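Local coordinates for protein iron transport multicopper oxidase FET3 (Saccharomyces cerevisiae, PDB 1ZPU) that uses four bound copper ions to oxidise iron(II) to iron(III) with oxygen, feeding the permease that carries iron into the yeast cell, and also oxidises copper(I), at residues G74-T79 against S106-Q111; T391-L396 against F461-E466; E378-V383 against I449-D454. One frame throughout, in Å; residues are numbered along the deposited sequence.

Contact 1 (G74-T79 against S106-Q111); sequences GVPFLT and SHTDGQ. With CU1 (copper (I) ion), chain B.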
loop_
_atom_site.group_PDB
_atom_site.type_symbol
_atom_site.label_atom_id
_atom_site.label_comp_id
_atom_site.label_asym_id
_atom_site.label_seq_id
_atom_site.Cartn_x
_atom_site.Cartn_y
_atom_site.Cartn_z
ATOM N N GLY A 74 -11.725 1.970 -4.927
ATOM C CA GLY A 74 -10.967 3.028 -5.598
ATOM C C GLY A 74 -9.801 2.603 -6.468
ATOM O O GLY A 74 -8.825 3.324 -6.583
ATOM N N VAL A 75 -9.900 1.437 -7.095
ATOM C CA VAL A 75 -8.874 0.993 -8.025
ATOM C C VAL A 75 -9.461 1.008 -9.429
ATOM O O VAL A 75 -10.343 0.205 -9.737
ATOM C CB VAL A 75 -8.336 -0.416 -7.686
ATOM C CG1 VAL A 75 -7.252 -0.797 -8.663
ATOM C CG2 VAL A 75 -7.796 -0.460 -6.271
ATOM N N PRO A 76 -9.006 1.955 -10.268
ATOM C CA PRO A 76 -9.443 2.007 -11.657
ATOM C C PRO A 76 -9.203 0.691 -12.405
ATOM O O PRO A 76 -8.188 0.024 -12.204
ATOM C CB PRO A 76 -8.650 3.175 -12.250
ATOM C CG PRO A 76 -7.605 3.518 -11.239
ATOM C CD PRO A 76 -8.103 3.063 -9.917
ATOM N N PHE A 77 -10.191 0.321 -13.220
ATOM C CA PHE A 77 -10.246 -0.935 -13.987
ATOM C C PHE A 77 -10.286 -2.235 -13.179
ATOM O O PHE A 77 -10.193 -3.326 -13.733
ATOM C CB PHE A 77 -9.207 -0.943 -15.113
ATOM C CG PHE A 77 -9.472 0.097 -16.148
ATOM C CD1 PHE A 77 -8.754 1.280 -16.156
ATOM C CD2 PHE A 77 -10.485 -0.080 -17.078
ATOM C CE1 PHE A 77 -9.015 2.261 -17.099
ATOM C CE2 PHE A 77 -10.760 0.893 -18.031
ATOM C CZ PHE A 77 -10.028 2.068 -18.041
ATOM N N LEU A 78 -10.451 -2.099 -11.868
ATOM C CA LEU A 78 -10.799 -3.206 -10.984
ATOM C C LEU A 78 -12.183 -2.920 -10.432
ATOM O O LEU A 78 -13.115 -3.735 -10.546
ATOM C CB LEU A 78 -9.837 -3.266 -9.799
ATOM C CG LEU A 78 -8.447 -3.907 -9.809
ATOM C CD1 LEU A 78 -8.469 -5.239 -9.086
ATOM C CD2 LEU A 78 -7.836 -4.013 -11.190
ATOM N N THR A 79 -12.311 -1.719 -9.882
ATOM C CA THR A 79 -13.369 -1.377 -8.960
ATOM C C THR A 79 -14.241 -0.249 -9.495
ATOM O O THR A 79 -15.401 -0.097 -9.109
ATOM C CB THR A 79 -12.697 -1.007 -7.623
ATOM O OG1 THR A 79 -12.692 -2.163 -6.777
ATOM C CG2 THR A 79 -13.369 0.179 -6.923
ATOM N N SER A 106 -4.257 8.264 -3.722
ATOM C CA SER A 106 -4.656 8.104 -5.110
ATOM C C SER A 106 -4.175 6.757 -5.601
ATOM O O SER A 106 -3.092 6.314 -5.234
ATOM C CB SER A 106 -4.035 9.210 -5.960
ATOM O OG SER A 106 -4.165 8.943 -7.343
ATOM N N HIS A 107 -4.974 6.093 -6.420
ATOM C CA HIS A 107 -4.536 4.829 -7.011
ATOM C C HIS A 107 -4.310 4.942 -8.528
ATOM O O HIS A 107 -4.272 3.925 -9.225
ATOM C CB HIS A 107 -5.523 3.702 -6.684
ATOM C CG HIS A 107 -4.859 2.393 -6.388
ATOM N ND1 HIS A 107 -4.378 1.563 -7.376
ATOM C CD2 HIS A 107 -4.586 1.777 -5.213
ATOM C CE1 HIS A 107 -3.841 0.490 -6.822
ATOM N NE2 HIS A 107 -3.947 0.600 -5.510
ATOM N N THR A 108 -4.160 6.171 -9.035
ATOM C CA THR A 108 -3.848 6.361 -10.437
ATOM C C THR A 108 -2.342 6.157 -10.637
ATOM O O THR A 108 -1.775 5.285 -9.985
ATOM C CB THR A 108 -4.457 7.660 -10.996
ATOM O OG1 THR A 108 -5.876 7.606 -10.808
ATOM C CG2 THR A 108 -4.200 7.793 -12.485
ATOM N N ASP A 109 -1.697 6.905 -11.535
ATOM C CA ASP A 109 -0.342 6.565 -12.018
ATOM C C ASP A 109 0.680 6.613 -10.865
ATOM O O ASP A 109 0.835 5.639 -10.117
ATOM C CB ASP A 109 0.056 7.497 -13.175
ATOM C CG ASP A 109 -0.674 7.147 -14.533
ATOM O OD1 ASP A 109 -0.218 6.187 -15.229
ATOM O OD2 ASP A 109 -1.657 7.860 -14.927
ATOM N N GLY A 110 1.363 7.741 -10.697
ATOM C CA GLY A 110 2.269 7.896 -9.565
ATOM C C GLY A 110 1.711 8.960 -8.660
ATOM O O GLY A 110 2.310 9.315 -7.631
ATOM N N GLN A 111 0.558 9.472 -9.072
ATOM C CA GLN A 111 -0.192 10.490 -8.367
ATOM C C GLN A 111 0.101 10.602 -6.848
ATOM O O GLN A 111 0.484 11.668 -6.389
ATOM C CB GLN A 111 -1.670 10.249 -8.652
ATOM C CG GLN A 111 -2.547 11.450 -8.602
ATOM C CD GLN A 111 -3.531 11.469 -9.758
ATOM O OE1 GLN A 111 -4.732 11.254 -9.580
ATOM N NE2 GLN A 111 -3.018 11.711 -10.957
HETATM CU CU CU1 B . -3.634 -1.187 -4.472
#
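The carbonyl oxygen of Val75, the residue whose side chain lids the imidazole of His107, is gripped by two backbone donors of its own loop, Thr79 N at 2.8 Å and Leu78 N at 3.1 Å. These bonds fold 74-79 back on itself just after the valine. Its two methyls divide the work. CG2 stands almost on the normal of the His107 ring, 3.9 Å from the centroid, a CH-pi contact over the face; CG1, swung opposite the backbone N (chi1 -178°), approaches His107 ND1 and CE1. A branched aliphatic residue suits this place, being broad enough to press on a ring yet offering the metal nothing to bind. His107 is a ligand of one type 3 copper, which its NE2 meets at 2.1 Å; His397 and His462 complete that ion's set. At the backbone end of the histidine the rigid ring of Pro76 packs its CG 3.9 Å from His107 O. Ser106 OG accepts from Thr108 N at 3.2 Å, an ST turn that spans His107, while Thr108 OG1 and Ser58 OG share a hydrogen bond. Both loops lie in the first plastocyanin-like domain, following strands 60-62 and 100-105, and reach across to the third: Val75 and His107 both touch Phe460 of strand 457-463, and His107 also meets Leu469 of helix 466-470.

Contact 2 (T391-L396 against F461-E466); sequences THPFHL and FHCHIE. With CU1 (copper (I) ion), chain C; CU1 (copper (I) ion), chain D; CU1 (copper (I) ion), chain B; CU1 (copper (I) ion), chain E.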
loop_
_atom_site.group_PDB
_atom_site.type_symbol
_atom_site.label_atom_id
_atom_site.label_comp_id
_atom_site.label_asym_id
_atom_site.label_seq_id
_atom_site.Cartn_x
_atom_site.Cartn_y
_atom_site.Cartn_z
ATOM N N THR A 391 13.895 -6.074 -2.542
ATOM C CA THR A 391 12.812 -6.232 -1.575
ATOM C C THR A 391 11.542 -5.633 -2.148
ATOM O O THR A 391 11.589 -4.561 -2.734
ATOM C CB THR A 391 13.108 -5.479 -0.286
ATOM O OG1 THR A 391 14.224 -6.083 0.373
ATOM C CG2 THR A 391 11.908 -5.542 0.642
ATOM N N HIS A 392 10.409 -6.311 -1.978
ATOM C CA HIS A 392 9.131 -5.774 -2.424
ATOM C C HIS A 392 8.094 -5.927 -1.332
ATOM O O HIS A 392 7.939 -7.014 -0.751
ATOM C CB HIS A 392 8.626 -6.511 -3.644
ATOM C CG HIS A 392 9.634 -6.636 -4.733
ATOM N ND1 HIS A 392 9.617 -5.839 -5.854
ATOM C CD2 HIS A 392 10.689 -7.468 -4.877
ATOM C CE1 HIS A 392 10.619 -6.175 -6.644
ATOM N NE2 HIS A 392 11.283 -7.164 -6.076
ATOM N N PRO A 393 7.364 -4.845 -1.045
ATOM C CA PRO A 393 6.242 -4.944 -0.140
ATOM C C PRO A 393 4.939 -5.194 -0.922
ATOM O O PRO A 393 4.435 -4.310 -1.601
ATOM C CB PRO A 393 6.244 -3.578 0.531
ATOM C CG PRO A 393 6.865 -2.653 -0.482
ATOM C CD PRO A 393 7.538 -3.474 -1.540
ATOM N N PHE A 394 4.417 -6.403 -0.848
ATOM C CA PHE A 394 3.174 -6.714 -1.513
ATOM C C PHE A 394 2.007 -6.467 -0.596
ATOM O O PHE A 394 2.082 -6.716 0.608
ATOM C CB PHE A 394 3.163 -8.146 -2.042
ATOM C CG PHE A 394 4.101 -8.356 -3.183
ATOM C CD1 PHE A 394 5.394 -8.806 -2.963
ATOM C CD2 PHE A 394 3.709 -8.056 -4.483
ATOM C CE1 PHE A 394 6.276 -8.970 -4.022
ATOM C CE2 PHE A 394 4.597 -8.230 -5.548
ATOM C CZ PHE A 394 5.878 -8.696 -5.309
ATOM N N HIS A 395 0.930 -5.961 -1.184
ATOM C CA HIS A 395 -0.237 -5.595 -0.439
ATOM C C HIS A 395 -1.474 -6.231 -1.070
ATOM O O HIS A 395 -1.555 -6.372 -2.306
ATOM C CB HIS A 395 -0.339 -4.075 -0.342
ATOM C CG HIS A 395 -1.709 -3.583 0.002
ATOM N ND1 HIS A 395 -2.313 -3.846 1.212
ATOM C CD2 HIS A 395 -2.606 -2.875 -0.723
ATOM C CE1 HIS A 395 -3.517 -3.310 1.222
ATOM N NE2 HIS A 395 -3.718 -2.715 0.060
ATOM N N LEU A 396 -2.417 -6.630 -0.208
ATOM C CA LEU A 396 -3.634 -7.298 -0.631
ATOM C C LEU A 396 -4.858 -6.507 -0.227
ATOM O O LEU A 396 -5.072 -6.259 0.959
ATOM C CB LEU A 396 -3.705 -8.701 -0.028
ATOM C CG LEU A 396 -4.958 -9.563 -0.276
ATOM C CD1 LEU A 396 -5.125 -9.981 -1.750
ATOM C CD2 LEU A 396 -4.928 -10.789 0.642
ATOM N N PHE A 461 -3.944 -7.555 -5.906
ATOM C CA PHE A 461 -2.757 -8.015 -5.190
ATOM C C PHE A 461 -1.508 -7.577 -5.943
ATOM O O PHE A 461 -1.255 -8.057 -7.051
ATOM C CB PHE A 461 -2.757 -9.529 -5.000
ATOM C CG PHE A 461 -1.542 -10.037 -4.294
ATOM C CD1 PHE A 461 -1.420 -9.904 -2.918
ATOM C CD2 PHE A 461 -0.504 -10.628 -5.011
ATOM C CE1 PHE A 461 -0.292 -10.366 -2.262
ATOM C CE2 PHE A 461 0.641 -11.086 -4.360
ATOM C CZ PHE A 461 0.740 -10.954 -2.978
ATOM N N HIS A 462 -0.737 -6.671 -5.347
ATOM C CA HIS A 462 0.378 -6.053 -6.051
ATOM C C HIS A 462 1.473 -5.568 -5.136
ATOM O O HIS A 462 1.281 -5.445 -3.923
ATOM C CB HIS A 462 -0.113 -4.855 -6.854
ATOM C CG HIS A 462 -0.622 -3.738 -6.004
ATOM N ND1 HIS A 462 0.183 -2.709 -5.565
ATOM C CD2 HIS A 462 -1.855 -3.493 -5.503
ATOM C CE1 HIS A 462 -0.531 -1.882 -4.821
ATOM N NE2 HIS A 462 -1.769 -2.336 -4.764
ATOM N N CYS A 463 2.608 -5.249 -5.743
ATOM C CA CYS A 463 3.672 -4.539 -5.067
ATOM C C CYS A 463 3.284 -3.072 -4.893
ATOM O O CYS A 463 2.789 -2.418 -5.816
ATOM C CB CYS A 463 4.957 -4.656 -5.866
ATOM S SG CYS A 463 6.350 -3.896 -5.055
ATOM N N HIS A 464 3.506 -2.553 -3.698
ATOM C CA HIS A 464 3.127 -1.190 -3.382
ATOM C C HIS A 464 4.206 -0.158 -3.732
ATOM O O HIS A 464 4.048 1.024 -3.444
ATOM C CB HIS A 464 2.719 -1.078 -1.925
ATOM C CG HIS A 464 1.626 -0.092 -1.698
ATOM N ND1 HIS A 464 1.821 1.270 -1.791
ATOM C CD2 HIS A 464 0.313 -0.267 -1.410
ATOM C CE1 HIS A 464 0.675 1.891 -1.560
ATOM N NE2 HIS A 464 -0.255 0.981 -1.320
ATOM N N ILE A 465 5.294 -0.597 -4.354
ATOM C CA ILE A 465 6.274 0.331 -4.863
ATOM C C ILE A 465 5.722 0.850 -6.164
ATOM O O ILE A 465 5.570 0.103 -7.126
ATOM C CB ILE A 465 7.634 -0.332 -5.121
ATOM C CG1 ILE A 465 8.358 -0.619 -3.794
ATOM C CG2 ILE A 465 8.496 0.561 -6.051
ATOM C CD1 ILE A 465 9.566 -1.534 -3.933
ATOM N N GLU A 466 5.423 2.139 -6.189
ATOM C CA GLU A 466 4.715 2.747 -7.295
ATOM C C GLU A 466 5.332 2.461 -8.659
ATOM O O GLU A 466 4.615 2.227 -9.643
ATOM C CB GLU A 466 4.594 4.238 -7.033
ATOM C CG GLU A 466 3.391 4.563 -6.147
ATOM C CD GLU A 466 2.062 4.460 -6.917
ATOM O OE1 GLU A 466 1.827 5.333 -7.802
ATOM O OE2 GLU A 466 1.272 3.511 -6.637
HETATM CU CU CU1 C . 8.288 -4.259 -6.014
HETATM CU CU CU1 D . -5.176 -1.291 -0.166
HETATM CU CU CU1 B . -3.634 -1.187 -4.472
HETATM CU CU CU1 E . -2.201 1.485 -0.357
#
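His395 turns the edge of its ring toward the face of His462, the planes at 86° and offset, with His395 CD2 4.2 Å from His462 NE2. The same CD2 lies in the plane of the His464 ring, at its edge, and these two histidines run side by side. Each of the three gives NE2 to a different copper: His395 to the type 2 ion, His462 and His464 to the two type 3 ions. Histidine suits such places because one ring nitrogen can bind copper while the other donates a hydrogen bond that helps fix the ring: His395 ND1 to Asp437 O, and His462 ND1 to Cys463 O at 2.6 Å, the donor standing above the carbonyl plane. A chi1 of 66°, with CG between backbone N and carbonyl carbon, takes the His462 ring there. The backbones are antiparallel strands of a cupredoxin domain, paired by bonds such as His395 N to His462 O (2.8 Å), and His462-Cys463-His464 is the His-Cys-His motif of multicopper oxidases, which as in relatives probably passes electrons from the type 1 site to the trinuclear cluster. Cys463 points to the opposite face from His462 and binds the type 1 copper through SG at 2.2 Å, beside His392 ND1 and His468, a thiolate being the characteristic ligand of such a site. SG lies in the plane of the His392 ring at its edge, and over the face of Phe394, 4.9 Å from the ring centroid. Farther along, Phe394 and Phe461 are nearly parallel (15°) but slid apart, and Leu396 CB abuts the edge of Phe461.

Contact 3 (E378-V383 against I449-D454); sequences EIVEIV and IRFKAD. With NAG (2-acetamido-2-deoxy-beta-D-glucopyranose), chain F.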
loop_
_atom_site.group_PDB
_atom_site.type_symbol
_atom_site.label_atom_id
_atom_site.label_comp_id
_atom_site.label_asym_id
_atom_site.label_seq_id
_atom_site.Cartn_x
_atom_site.Cartn_y
_atom_site.Cartn_z
ATOM N N GLU A 378 -13.700 -20.439 0.523
ATOM C CA GLU A 378 -12.497 -21.249 0.470
ATOM C C GLU A 378 -11.304 -20.612 1.142
ATOM O O GLU A 378 -11.201 -19.382 1.231
ATOM C CB GLU A 378 -12.144 -21.593 -0.970
ATOM C CG GLU A 378 -11.814 -20.415 -1.866
ATOM C CD GLU A 378 -11.361 -20.857 -3.255
ATOM O OE1 GLU A 378 -11.518 -22.059 -3.593
ATOM O OE2 GLU A 378 -10.850 -20.000 -4.015
ATOM N N ILE A 379 -10.394 -21.455 1.617
ATOM C CA ILE A 379 -9.136 -20.973 2.164
ATOM C C ILE A 379 -8.129 -20.832 1.017
ATOM O O ILE A 379 -7.813 -21.804 0.323
ATOM C CB ILE A 379 -8.638 -21.894 3.298
ATOM C CG1 ILE A 379 -9.509 -21.688 4.542
ATOM C CG2 ILE A 379 -7.155 -21.636 3.614
ATOM C CD1 ILE A 379 -9.764 -22.958 5.329
ATOM N N VAL A 380 -7.658 -19.605 0.813
ATOM C CA VAL A 380 -6.738 -19.279 -0.279
ATOM C C VAL A 380 -5.319 -19.089 0.245
ATOM O O VAL A 380 -5.107 -18.473 1.282
ATOM C CB VAL A 380 -7.172 -17.991 -1.029
ATOM C CG1 VAL A 380 -6.229 -17.688 -2.192
ATOM C CG2 VAL A 380 -8.598 -18.117 -1.539
ATOM N N GLU A 381 -4.354 -19.628 -0.488
ATOM C CA GLU A 381 -2.952 -19.473 -0.159
ATOM C C GLU A 381 -2.218 -18.874 -1.353
ATOM O O GLU A 381 -2.315 -19.382 -2.476
ATOM C CB GLU A 381 -2.357 -20.824 0.239
ATOM C CG GLU A 381 -0.842 -20.901 0.243
ATOM C CD GLU A 381 -0.327 -22.234 0.774
ATOM O OE1 GLU A 381 -0.457 -22.483 1.996
ATOM O OE2 GLU A 381 0.217 -23.038 -0.023
ATOM N N ILE A 382 -1.502 -17.781 -1.104
ATOM C CA ILE A 382 -0.653 -17.162 -2.115
ATOM C C ILE A 382 0.799 -17.512 -1.820
ATOM O O ILE A 382 1.324 -17.219 -0.754
ATOM C CB ILE A 382 -0.851 -15.624 -2.189
ATOM C CG1 ILE A 382 -2.212 -15.302 -2.792
ATOM C CG2 ILE A 382 0.213 -14.975 -3.049
ATOM C CD1 ILE A 382 -2.674 -13.880 -2.545
ATOM N N VAL A 383 1.434 -18.168 -2.772
ATOM C CA VAL A 383 2.853 -18.465 -2.692
ATOM C C VAL A 383 3.576 -17.507 -3.628
ATOM O O VAL A 383 3.335 -17.496 -4.835
ATOM C CB VAL A 383 3.171 -19.933 -3.096
ATOM C CG1 VAL A 383 4.667 -20.206 -2.994
ATOM C CG2 VAL A 383 2.387 -20.917 -2.233
ATOM N N ILE A 449 1.263 -16.636 2.312
ATOM C CA ILE A 449 0.184 -16.038 3.078
ATOM C C ILE A 449 -1.092 -16.816 2.850
ATOM O O ILE A 449 -1.271 -17.425 1.796
ATOM C CB ILE A 449 -0.043 -14.559 2.710
ATOM C CG1 ILE A 449 -0.315 -14.410 1.207
ATOM C CG2 ILE A 449 1.145 -13.729 3.126
ATOM C CD1 ILE A 449 -0.804 -13.021 0.808
ATOM N N ARG A 450 -1.969 -16.799 3.851
ATOM C CA ARG A 450 -3.266 -17.461 3.774
ATOM C C ARG A 450 -4.376 -16.568 4.299
ATOM O O ARG A 450 -4.182 -15.809 5.254
ATOM C CB ARG A 450 -3.253 -18.772 4.556
ATOM C CG ARG A 450 -2.571 -19.895 3.836
ATOM C CD ARG A 450 -2.816 -21.184 4.554
ATOM N NE ARG A 450 -1.687 -22.079 4.357
ATOM C CZ ARG A 450 -1.484 -23.199 5.034
ATOM N NH1 ARG A 450 -2.343 -23.588 5.965
ATOM N NH2 ARG A 450 -0.415 -23.930 4.775
ATOM N N PHE A 451 -5.540 -16.673 3.662
ATOM C CA PHE A 451 -6.739 -15.948 4.077
ATOM C C PHE A 451 -7.990 -16.676 3.604
ATOM O O PHE A 451 -7.929 -17.460 2.665
ATOM C CB PHE A 451 -6.724 -14.494 3.564
ATOM C CG PHE A 451 -6.874 -14.365 2.066
ATOM C CD1 PHE A 451 -8.106 -14.058 1.505
ATOM C CD2 PHE A 451 -5.782 -14.531 1.225
ATOM C CE1 PHE A 451 -8.242 -13.930 0.133
ATOM C CE2 PHE A 451 -5.912 -14.396 -0.144
ATOM C CZ PHE A 451 -7.140 -14.096 -0.691
ATOM N N LYS A 452 -9.118 -16.406 4.258
ATOM C CA LYS A 452 -10.406 -16.981 3.889
ATOM C C LYS A 452 -11.131 -16.065 2.910
ATOM O O LYS A 452 -11.207 -14.864 3.125
ATOM C CB LYS A 452 -11.259 -17.171 5.143
ATOM C CG LYS A 452 -12.429 -18.121 4.966
ATOM C CD LYS A 452 -13.357 -18.048 6.155
ATOM C CE LYS A 452 -14.427 -19.098 6.066
ATOM N NZ LYS A 452 -15.284 -19.036 7.270
ATOM N N ALA A 453 -11.666 -16.624 1.834
ATOM C CA ALA A 453 -12.465 -15.828 0.910
ATOM C C ALA A 453 -13.871 -15.625 1.479
ATOM O O ALA A 453 -14.830 -16.298 1.093
ATOM C CB ALA A 453 -12.509 -16.475 -0.460
ATOM N N ASP A 454 -13.975 -14.698 2.423
ATOM C CA ASP A 454 -15.234 -14.420 3.090
ATOM C C ASP A 454 -15.668 -12.984 2.835
ATOM O O ASP A 454 -16.495 -12.433 3.555
ATOM C CB ASP A 454 -15.115 -14.703 4.594
ATOM C CG ASP A 454 -14.005 -13.886 5.279
ATOM O OD1 ASP A 454 -13.969 -13.898 6.525
ATOM O OD2 ASP A 454 -13.172 -13.241 4.601
HETATM C C1 NAG F . -17.698 -9.551 5.451
HETATM C C2 NAG F . -16.624 -10.092 6.395
HETATM C C3 NAG F . -16.985 -11.466 6.955
HETATM C C4 NAG F . -18.403 -11.459 7.540
HETATM C C5 NAG F . -19.379 -10.813 6.539
HETATM C C6 NAG F . -20.789 -10.698 7.104
HETATM C C7 NAG F . -14.322 -9.318 6.169
HETATM C C8 NAG F . -13.085 -9.317 5.319
HETATM N N2 NAG F . -15.316 -10.124 5.761
HETATM O O3 NAG F . -16.055 -11.783 7.963
HETATM O O4 NAG F . -18.808 -12.762 7.947
HETATM O O5 NAG F . -18.925 -9.516 6.164
HETATM O O6 NAG F . -20.764 -9.857 8.236
HETATM O O7 NAG F . -14.377 -8.599 7.178
#
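Two neighbouring antiparallel strands of the third plastocyanin-like domain, 379-386 and 446-452, meet here, with Val380 opposite Phe451 and Glu381 opposite Arg450. Backbone bonds run both ways, for instance Val380 N to Phe451 O at 2.8 Å. The two faces differ: charged residues gather on one, though Ile379 lies there too. Glu381 and Arg450 extend side by side into a salt bridge: OE1 takes Arg450 NE at 2.7 Å, nearly along its C-O axis but 26° out of the guanidinium plane, and NH2 adds only a weak bond. Their long chains suit this pairing, the methylenes packing together (Glu381 CB to Arg450 CG, 3.7 Å). On the other face Val380 CB rides over the Phe451 ring toward its rim, 3.8 Å above the plane, and Ile382 CB presses on Ile449 CG1 at 3.6 Å, so branched chains meet each other and the ring. Past the strand end, Asp454 OD1 bonds weakly to O3 of an N-acetylglucosamine of the protein's own N-linked glycan, a sugar also hydrogen-bonded to Tyr97 OH. The apolar face, with Phe451 on Leu477 of strand 474-479, is turned to the second sheet, as expected of a cupredoxin beta-sandwich.

Contact 2 is the most central, wholly buried and built round metal ligands; contact 1 is also largely buried but joins loops, while contact 3 lies farther from the chain centre and runs out to a sugar at its end. Contacts 1 and 2 share one type 3 copper, bound by His107 from the first domain and His462 from the third, so metal coordination bridges two domains there. Contacts 2 and 3 belong to the facing sheets of one sandwich: Leu396 packs on Phe451, and Phe461 on Ile382 and Ile449. Strand ladders serve both, whereas contact 1 relies on side-chain packing and turns, and the salt bridge belongs to contact 3 alone.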